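Local coordinates for protein putative adhesin (Bacteroides fragilis NCTC 9343, PDB 3PET) that is of unknown function but, as a putative lipoprotein with a right-handed beta-helix fold, probably acts in cell adhesion, at residues Y33-L44 against K82-L90. Numbering follows the deposited sequence. Where two conformers were deposited one is given.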
ATOM      1  N   TYR A  33      -8.008  -2.957 -20.284  1.00 15.58           N
ATOM      2  CA  TYR A  33      -7.925  -4.318 -20.799  1.00 15.35           C
ATOM      3  C   TYR A  33      -7.012  -4.294 -22.008  1.00 19.31           C
ATOM      4  O   TYR A  33      -7.354  -3.699 -23.033  1.00 18.69           O
ATOM      5  CB  TYR A  33      -9.336  -4.875 -21.147  1.00 17.40           C
ATOM      6  CG  TYR A  33     -10.227  -5.041 -19.933  1.00 18.69           C
ATOM      7  CD1 TYR A  33     -10.979  -3.973 -19.440  1.00 20.22           C
ATOM      8  CD2 TYR A  33     -10.255  -6.239 -19.224  1.00 18.78           C
ATOM      9  CE1 TYR A  33     -11.771  -4.112 -18.295  1.00 18.92           C
ATOM     10  CE2 TYR A  33     -11.063  -6.395 -18.097  1.00 19.36           C
ATOM     11  CZ  TYR A  33     -11.805  -5.328 -17.626  1.00 25.25           C
ATOM     12  OH  TYR A  33     -12.588  -5.510 -16.514  1.00 25.88           O
ATOM     13  N   TYR A  34      -5.837  -4.906 -21.883  1.00 15.87           N
ATOM     14  CA  TYR A  34      -4.895  -4.976 -22.988  1.00 15.60           C
ATOM     15  C   TYR A  34      -5.007  -6.347 -23.680  1.00 21.22           C
ATOM     16  O   TYR A  34      -5.101  -7.382 -23.015  1.00 21.31           O
ATOM     17  CB  TYR A  34      -3.442  -4.690 -22.537  1.00 16.38           C
ATOM     18  CG  TYR A  34      -2.437  -4.934 -23.644  1.00 17.83           C
ATOM     19  CD1 TYR A  34      -2.186  -3.960 -24.615  1.00 18.44           C
ATOM     20  CD2 TYR A  34      -1.803  -6.171 -23.778  1.00 18.93           C
ATOM     21  CE1 TYR A  34      -1.317  -4.205 -25.679  1.00 15.75           C
ATOM     22  CE2 TYR A  34      -0.941  -6.429 -24.846  1.00 19.67           C
ATOM     23  CZ  TYR A  34      -0.705  -5.443 -25.795  1.00 21.62           C
ATOM     24  OH  TYR A  34       0.126  -5.707 -26.854  1.00 17.01           O
ATOM     25  N   THR A  35      -4.982  -6.331 -25.010  1.00 18.01           N
ATOM     26  CA  THR A  35      -4.981  -7.507 -25.864  1.00 19.94           C
ATOM     27  C   THR A  35      -3.791  -7.409 -26.814  1.00 23.18           C
ATOM     28  O   THR A  35      -3.582  -6.364 -27.432  1.00 21.58           O
ATOM     29  CB  THR A  35      -6.308  -7.633 -26.662  1.00 28.37           C
ATOM     30  OG1 THR A  35      -7.406  -7.680 -25.750  1.00 28.63           O
ATOM     31  CG2 THR A  35      -6.332  -8.899 -27.576  1.00 25.33           C
ATOM     32  N   GLN A  36      -3.016  -8.493 -26.938  1.00 19.28           N
ATOM     33  CA  GLN A  36      -1.948  -8.532 -27.921  1.00 18.63           C
ATOM     34  C   GLN A  36      -2.607  -8.914 -29.244  1.00 20.68           C
ATOM     35  O   GLN A  36      -3.202  -9.989 -29.328  1.00 21.65           O
ATOM     36  CB  GLN A  36      -0.844  -9.502 -27.504  1.00 20.25           C
ATOM     37  CG  GLN A  36       0.262  -9.632 -28.563  1.00 22.51           C
ATOM     38  CD  GLN A  36       1.417 -10.468 -28.085  1.00 31.10           C
ATOM     39  OE1 GLN A  36       1.241 -11.479 -27.398  1.00 26.04           O
ATOM     40  NE2 GLN A  36       2.620 -10.085 -28.493  1.00 15.68           N
ATOM     41  N   SER A  37      -2.542  -8.029 -30.249  1.00 15.58           N
ATOM     42  CA  SER A  37      -3.186  -8.305 -31.544  0.50 15.98           C
ATOM     43  C   SER A  37      -2.480  -9.432 -32.282  1.00 21.70           C
ATOM     44  O   SER A  37      -1.268  -9.637 -32.124  1.00 22.70           O
ATOM     45  CB  SER A  37      -3.263  -7.061 -32.425  0.50 17.28           C
ATOM     46  OG  SER A  37      -1.986  -6.588 -32.813  0.50 24.25           O
ATOM     47  N   THR A  38      -3.263 -10.190 -33.059  1.00 19.95           N
ATOM     48  CA  THR A  38      -2.747 -11.319 -33.842  1.00 21.71           C
ATOM     49  C   THR A  38      -2.905 -10.991 -35.332  1.00 25.95           C
ATOM     50  O   THR A  38      -2.592 -11.828 -36.154  1.00 27.66           O
ATOM     51  CB  THR A  38      -3.457 -12.637 -33.455  1.00 27.51           C
ATOM     52  OG1 THR A  38      -4.853 -12.471 -33.659  1.00 30.47           O
ATOM     53  CG2 THR A  38      -3.183 -13.053 -32.023  1.00 29.78           C
ATOM     54  N   ASP A  39      -3.411  -9.795 -35.673  1.00 23.84           N
ATOM     55  CA  ASP A  39      -3.623  -9.371 -37.071  1.00 25.78           C
ATOM     56  C   ASP A  39      -2.825  -8.070 -37.417  1.00 29.68           C
ATOM     57  O   ASP A  39      -3.182  -7.365 -38.359  1.00 29.21           O
ATOM     58  CB  ASP A  39      -5.136  -9.160 -37.353  1.00 27.98           C
ATOM     59  CG  ASP A  39      -5.840  -8.183 -36.429  1.00 32.79           C
ATOM     60  OD1 ASP A  39      -5.149  -7.471 -35.672  1.00 30.52           O
ATOM     61  OD2 ASP A  39      -7.081  -8.098 -36.497  1.00 46.13           O
ATOM     62  N   GLY A  40      -1.781  -7.787 -36.642  1.00 27.30           N
ATOM     63  CA  GLY A  40      -0.896  -6.633 -36.799  1.00 27.53           C
ATOM     64  C   GLY A  40      -1.499  -5.264 -36.527  1.00 29.85           C
ATOM     65  O   GLY A  40      -0.905  -4.245 -36.881  1.00 30.92           O
ATOM     66  N   LYS A  41      -2.660  -5.216 -35.878  1.00 24.43           N
ATOM     67  CA  LYS A  41      -3.356  -3.952 -35.645  1.00 22.94           C
ATOM     68  C   LYS A  41      -3.058  -3.285 -34.301  1.00 23.82           C
ATOM     69  O   LYS A  41      -2.803  -3.958 -33.308  1.00 23.02           O
ATOM     70  CB  LYS A  41      -4.865  -4.174 -35.772  1.00 25.98           C
ATOM     71  CG  LYS A  41      -5.277  -4.366 -37.235  1.00 33.24           C
ATOM     72  CD  LYS A  41      -6.779  -4.379 -37.438  1.00 41.92           C
ATOM     73  CE  LYS A  41      -7.171  -4.647 -38.879  1.00 51.27           C
ATOM     74  NZ  LYS A  41      -6.402  -3.833 -39.866  1.00 63.59           N
ATOM     75  N   THR A  42      -3.093  -1.947 -34.290  1.00 19.63           N
ATOM     76  CA  THR A  42      -2.959  -1.110 -33.095  1.00 19.67           C
ATOM     77  C   THR A  42      -4.281  -0.366 -32.930  1.00 24.26           C
ATOM     78  O   THR A  42      -4.790   0.183 -33.897  1.00 23.97           O
ATOM     79  CB  THR A  42      -1.736  -0.173 -33.156  1.00 26.40           C
ATOM     80  OG1 THR A  42      -0.576  -0.986 -33.208  1.00 24.65           O
ATOM     81  CG2 THR A  42      -1.633   0.738 -31.943  1.00 24.61           C
ATOM     82  N   ASP A  43      -4.863  -0.390 -31.726  1.00 21.58           N
ATOM     83  CA  ASP A  43      -6.132   0.289 -31.521  1.00 21.16           C
ATOM     84  C   ASP A  43      -6.329   0.686 -30.063  1.00 23.63           C
ATOM     85  O   ASP A  43      -5.783   0.068 -29.148  1.00 21.68           O
ATOM     86  CB  ASP A  43      -7.312  -0.592 -32.008  1.00 23.60           C
ATOM     87  CG  ASP A  43      -8.622   0.180 -32.127  1.00 36.09           C
ATOM     88  OD1 ASP A  43      -8.614   1.290 -32.746  1.00 33.49           O
ATOM     89  OD2 ASP A  43      -9.619  -0.252 -31.506  1.00 39.90           O
ATOM     90  N   LEU A  44      -7.081   1.771 -29.872  1.00 19.73           N
ATOM     91  CA  LEU A  44      -7.456   2.284 -28.574  1.00 19.17           C
ATOM     92  C   LEU A  44      -8.907   2.649 -28.610  1.00 22.81           C
ATOM     93  O   LEU A  44      -9.327   3.448 -29.462  1.00 20.09           O
ATOM     94  CB  LEU A  44      -6.600   3.504 -28.153  1.00 18.92           C
ATOM     95  CG  LEU A  44      -7.055   4.211 -26.859  1.00 21.37           C
ATOM     96  CD1 LEU A  44      -6.828   3.334 -25.609  1.00 19.01           C
ATOM     97  CD2 LEU A  44      -6.393   5.545 -26.712  1.00 20.75           C
ATOM     98  N   LYS A  82     -14.353   2.092 -19.414  1.00 21.59           N
ATOM     99  CA  LYS A  82     -13.561   0.917 -19.809  1.00 19.66           C
ATOM    100  C   LYS A  82     -12.608   1.326 -20.922  1.00 22.30           C
ATOM    101  O   LYS A  82     -13.043   1.884 -21.943  1.00 21.71           O
ATOM    102  CB  LYS A  82     -14.442  -0.269 -20.236  1.00 21.60           C
ATOM    103  CG  LYS A  82     -13.651  -1.561 -20.337  1.00 27.16           C
ATOM    104  CD  LYS A  82     -14.255  -2.589 -21.278  1.00 39.39           C
ATOM    105  CE  LYS A  82     -15.363  -3.383 -20.639  1.00 53.66           C
ATOM    106  NZ  LYS A  82     -15.869  -4.461 -21.528  1.00 58.28           N
ATOM    107  N   ILE A  83     -11.314   1.082 -20.705  1.00 16.05           N
ATOM    108  CA  ILE A  83     -10.276   1.407 -21.677  1.00 15.05           C
ATOM    109  C   ILE A  83      -9.783   0.094 -22.290  1.00 20.28           C
ATOM    110  O   ILE A  83      -9.286  -0.761 -21.574  1.00 21.25           O
ATOM    111  CB  ILE A  83      -9.133   2.241 -21.013  1.00 16.89           C
ATOM    112  CG1 ILE A  83      -9.687   3.577 -20.439  1.00 14.59           C
ATOM    113  CG2 ILE A  83      -7.973   2.484 -22.010  1.00 18.35           C
ATOM    114  CD1 ILE A  83      -8.813   4.243 -19.305  1.00 17.34           C
ATOM    115  N   THR A  84      -9.931  -0.064 -23.609  1.00 16.52           N
ATOM    116  CA  THR A  84      -9.544  -1.265 -24.331  1.00 16.38           C
ATOM    117  C   THR A  84      -8.370  -0.899 -25.224  1.00 21.51           C
ATOM    118  O   THR A  84      -8.471  -0.004 -26.071  1.00 20.28           O
ATOM    119  CB  THR A  84     -10.766  -1.832 -25.065  1.00 28.36           C
ATOM    120  OG1 THR A  84     -11.677  -2.283 -24.064  1.00 28.35           O
ATOM    121  CG2 THR A  84     -10.422  -3.008 -25.974  1.00 29.20           C
ATOM    122  N   ILE A  85      -7.233  -1.578 -24.999  1.00 17.87           N
ATOM    123  CA  ILE A  85      -5.993  -1.296 -25.726  1.00 16.64           C
ATOM    124  C   ILE A  85      -5.505  -2.560 -26.460  1.00 21.12           C
ATOM    125  O   ILE A  85      -5.554  -3.661 -25.911  1.00 18.37           O
ATOM    126  CB  ILE A  85      -4.905  -0.766 -24.741  1.00 17.73           C
ATOM    127  CG1 ILE A  85      -5.425   0.386 -23.837  1.00 17.54           C
ATOM    128  CG2 ILE A  85      -3.620  -0.343 -25.496  1.00 16.32           C
ATOM    129  CD1 ILE A  85      -4.352   0.997 -22.820  1.00 18.27           C
ATOM    130  N   THR A  86      -5.043  -2.397 -27.700  1.00 19.88           N
ATOM    131  CA  THR A  86      -4.472  -3.515 -28.435  1.00 19.79           C
ATOM    132  C   THR A  86      -3.324  -3.027 -29.289  1.00 21.95           C
ATOM    133  O   THR A  86      -3.378  -1.945 -29.876  1.00 19.96           O
ATOM    134  CB  THR A  86      -5.502  -4.381 -29.222  1.00 29.57           C
ATOM    135  OG1 THR A  86      -4.803  -5.470 -29.848  1.00 36.34           O
ATOM    136  CG2 THR A  86      -6.282  -3.625 -30.241  1.00 24.18           C
ATOM    137  N   SER A  87      -2.271  -3.848 -29.334  1.00 18.42           N
ATOM    138  CA  SER A  87      -1.082  -3.603 -30.137  1.00 18.02           C
ATOM    139  C   SER A  87      -0.393  -4.945 -30.453  1.00 22.49           C
ATOM    140  O   SER A  87      -0.610  -5.906 -29.716  1.00 23.04           O
ATOM    141  CB  SER A  87      -0.130  -2.653 -29.413  1.00 19.37           C
ATOM    142  OG  SER A  87       0.462  -3.292 -28.289  1.00 24.15           O
ATOM    143  N   PRO A  88       0.450  -5.037 -31.513  1.00 20.22           N
ATOM    144  CA  PRO A  88       1.142  -6.311 -31.792  1.00 20.41           C
ATOM    145  C   PRO A  88       2.159  -6.705 -30.699  1.00 23.46           C
ATOM    146  O   PRO A  88       2.385  -7.898 -30.484  1.00 22.96           O
ATOM    147  CB  PRO A  88       1.845  -6.033 -33.128  1.00 22.83           C
ATOM    148  CG  PRO A  88       1.025  -4.930 -33.762  1.00 27.03           C
ATOM    149  CD  PRO A  88       0.744  -4.046 -32.569  1.00 21.83           C
ATOM    150  N   THR A  89       2.797  -5.712 -30.032  1.00 19.08           N
ATOM    151  CA  THR A  89       3.801  -5.974 -29.011  1.00 19.22           C
ATOM    152  C   THR A  89       3.597  -5.105 -27.775  1.00 22.17           C
ATOM    153  O   THR A  89       3.034  -4.014 -27.877  1.00 21.91           O
ATOM    154  CB  THR A  89       5.251  -5.765 -29.549  1.00 24.55           C
ATOM    155  OG1 THR A  89       5.475  -4.380 -29.818  1.00 27.48           O
ATOM    156  CG2 THR A  89       5.596  -6.644 -30.760  1.00 20.43           C
ATOM    157  N   LEU A  90       4.107  -5.573 -26.615  1.00 17.38           N
ATOM    158  CA  LEU A  90       4.083  -4.808 -25.375  1.00 16.77           C
ATOM    159  C   LEU A  90       5.301  -5.143 -24.530  1.00 21.94           C
ATOM    160  O   LEU A  90       5.528  -6.318 -24.211  1.00 20.69           O
ATOM    161  CB  LEU A  90       2.792  -5.022 -24.568  1.00 16.66           C
ATOM    162  CG  LEU A  90       2.562  -4.011 -23.422  1.00 19.88           C
ATOM    163  CD1 LEU A  90       2.209  -2.621 -23.964  1.00 20.17           C
ATOM    164  CD2 LEU A  90       1.490  -4.500 -22.490  1.00 22.08           C
TER
HETATM  165  O   HOH W   1       1.936  -9.930 -32.204  1.00 39.08           O
HETATM  166  O   HOH W   2      -8.725  -1.561 -28.703  1.00 33.44           O
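Tyr-33, Tyr-34 and Thr-35 pair in parallel with Thr-84, Ile-85 and Thr-86, and on its other edge strand 82-87 meets Asp-43 and Leu-44 antiparallel. On the parallel side the peptides interlock from Tyr-33 N, which gives its hydrogen to Ile-83 O (2.8 Å), to Ser-37 N, bound to Ser-87 O; the link from Ser-87 N to Thr-35 O is weak. On the other side Asp-43 and Thr-86 form a hydrogen-bonded pair, joined through Asp-43 N to Thr-86 O and Thr-86 N to Asp-43 O.

Side-chain hydroxyls and an amide add hydrogen bonds to those of the backbone. Thr-86 OG1, anti to its own N (chi1 -178°), reaches Thr-35 O at 2.9 Å from above the carbonyl plane, while its CG2 turns the other way and rests 3.7 Å from Asp-43 CB: a beta-branched residue serves both neighbours at once. Small Ser-87 leaves room for the Tyr-34 phenol, whose OH donates to Ser-87 OG (2.8 Å); that hydroxyl in turn donates to Thr-89 O, a relay that ties the chain after the strand to the Tyr-34 ring. Extended Gln-36 carries NE2 to Pro-88 O (3.0 Å), which lies almost in the amide plane of Gln-36, and its OE1 accepts from Thr-108 N. Pro-88, with no N-H to give, lays CD 3.4 Å from Thr-42 OG1.

Apolar packing fills the inner face. Leu-90 CD2 sits over the centre of the Tyr-34 ring, a CH-pi contact, and Leu-44 CD1 meets Ile-85 CG1 at 3.7 Å. On the outer face, the aliphatic part of Lys-82 crosses Tyr-33.

The arrangement belongs to the N-terminal end of the right-handed beta-helix: Ile-24, Leu-65 and Leu-67 complete the core beneath Ile-85, strand 101-103 continues the parallel stacking beyond 31-36, with His-102 stacked on Tyr-33, and strand 11-16 pairs beyond 43-47.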